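Local coordinates for protein gp18 (Listeria monocytogenes EGD-e, PDB 3GS9) that is a prophage tail protein of the endopeptidase tail family and probably serves as a structural component of the phage tail, at residues N222-S225 and P226-Y229. Sequence-based numbering, arbitrary orientation. Where two conformers were deposited one is given.
Sequences NYFS and PITY
Phe224 sets CG between its backbone N and carbonyl carbon (chi1 59°), and Ile227 holds CG1 anti to its carbonyl carbon (chi1 -58°). These two torsions bring the ring and the branched side chain together, three residues apart. CE2 of Phe224 lies 4.2 Å from CG1 of Ile227. The side chains approach at a slant, and the contact is apolar and light. Ile227 also turns CD1 to 4.1 Å from the carbonyl O of Ser225.

The backbone turns at Tyr223 and runs extended through Pro226. The proline ring meets the Asn222 side chain at roughly a right angle, with ND2 of Asn222 4.1 Å from CD of Pro226. In one of two conformers, OG of Ser225 lies beside the proline ring. The proline nitrogen has no hydrogen to give, and no hydrogen bond joins 222-225 to 226-229. The carbonyl O of Phe224 is 3.5 Å from N of Pro226, a plain contact.

The neighbours belong to the same chain. Pro226 touches Tyr213, and Asn222 touches Val216. Ile227 and Tyr229 make backbone hydrogen bonds with Gly212 and Ile210, respectively. From Ser225 to Tyr229 the backbone is extended.

The contact is at the surface, its centre about 29 Å from the centre of the chain. The backbone bonds are consistent with an extended arm paired antiparallel with residues 210-212, as in a beta hairpin, although no regular strand is assigned here.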
loop_
_atom_site.group_PDB
_atom_site.type_symbol
_atom_site.label_atom_id
_atom_site.label_comp_id
_atom_site.label_asym_id
_atom_site.label_seq_id
_atom_site.Cartn_x
_atom_site.Cartn_y
_atom_site.Cartn_z
ATOM N N ASN A 222 13.662 25.996 -17.402
ATOM C CA ASN A 222 13.927 25.995 -15.962
ATOM C C ASN A 222 14.252 27.404 -15.498
ATOM O O ASN A 222 14.880 28.172 -16.232
ATOM C CB ASN A 222 15.135 25.123 -15.603
ATOM C CG ASN A 222 14.947 23.663 -15.935
ATOM O OD1 ASN A 222 13.841 23.110 -15.865
ATOM N ND2 ASN A 222 16.036 23.025 -16.315
ATOM N N TYR A 223 13.847 27.736 -14.272
ATOM C CA TYR A 223 14.130 29.061 -13.704
ATOM C C TYR A 223 15.627 29.211 -13.408
ATOM O O TYR A 223 16.227 30.266 -13.618
ATOM C CB TYR A 223 13.291 29.293 -12.445
ATOM C CG TYR A 223 11.908 29.822 -12.730
ATOM C CD1 TYR A 223 10.919 28.994 -13.238
ATOM C CD2 TYR A 223 11.595 31.160 -12.506
ATOM C CE1 TYR A 223 9.631 29.493 -13.513
ATOM C CE2 TYR A 223 10.320 31.664 -12.768
ATOM C CZ TYR A 223 9.347 30.828 -13.275
ATOM O OH TYR A 223 8.084 31.323 -13.530
ATOM N N PHE A 224 16.223 28.134 -12.916
ATOM C CA PHE A 224 17.661 28.062 -12.763
ATOM C C PHE A 224 18.187 26.699 -13.220
ATOM O O PHE A 224 17.446 25.715 -13.269
ATOM C CB PHE A 224 18.063 28.390 -11.317
ATOM C CG PHE A 224 17.451 27.481 -10.289
ATOM C CD1 PHE A 224 16.229 27.776 -9.718
ATOM C CD2 PHE A 224 18.112 26.343 -9.885
ATOM C CE1 PHE A 224 15.677 26.938 -8.773
ATOM C CE2 PHE A 224 17.567 25.521 -8.952
ATOM C CZ PHE A 224 16.350 25.818 -8.390
ATOM N N SER A 225 19.461 26.660 -13.613
ATOM C CA SER A 225 20.105 25.424 -14.035
ATOM C C SER A 225 20.157 24.481 -12.841
ATOM O O SER A 225 20.441 24.924 -11.724
ATOM C CB SER A 225 21.528 25.702 -14.531
ATOM O OG SER A 225 22.158 24.504 -14.954
ATOM N N PRO A 226 19.878 23.189 -13.055
ATOM C CA PRO A 226 19.892 22.324 -11.907
ATOM C C PRO A 226 21.205 22.306 -11.132
ATOM O O PRO A 226 22.294 22.386 -11.715
ATOM C CB PRO A 226 19.633 20.929 -12.502
ATOM C CG PRO A 226 19.889 21.055 -13.931
ATOM C CD PRO A 226 19.506 22.451 -14.276
ATOM N N ILE A 227 21.064 22.177 -9.824
ATOM C CA ILE A 227 22.187 22.091 -8.904
ATOM C C ILE A 227 22.646 20.609 -8.859
ATOM O O ILE A 227 21.817 19.719 -8.841
ATOM C CB ILE A 227 21.728 22.544 -7.483
ATOM C CG1 ILE A 227 21.176 23.978 -7.487
ATOM C CG2 ILE A 227 22.849 22.411 -6.461
ATOM C CD1 ILE A 227 22.121 25.017 -7.956
ATOM N N THR A 228 23.955 20.364 -8.906
ATOM C CA THR A 228 24.492 19.003 -8.726
ATOM C C THR A 228 25.308 18.925 -7.443
ATOM O O THR A 228 26.061 19.852 -7.106
ATOM C CB THR A 228 25.372 18.551 -9.922
ATOM O OG1 THR A 228 26.634 19.227 -9.881
ATOM C CG2 THR A 228 24.670 18.827 -11.248
ATOM N N TYR A 229 25.141 17.842 -6.701
ATOM C CA TYR A 229 25.961 17.551 -5.547
ATOM C C TYR A 229 26.623 16.197 -5.788
ATOM O O TYR A 229 25.917 15.226 -6.082
ATOM C CB TYR A 229 25.139 17.533 -4.253
ATOM C CG TYR A 229 25.985 17.042 -3.113
ATOM C CD1 TYR A 229 27.092 17.765 -2.688
ATOM C CD2 TYR A 229 25.745 15.804 -2.522
ATOM C CE1 TYR A 229 27.906 17.293 -1.672
ATOM C CE2 TYR A 229 26.546 15.325 -1.503
ATOM C CZ TYR A 229 27.623 16.074 -1.078
ATOM O OH TYR A 229 28.454 15.611 -0.065
#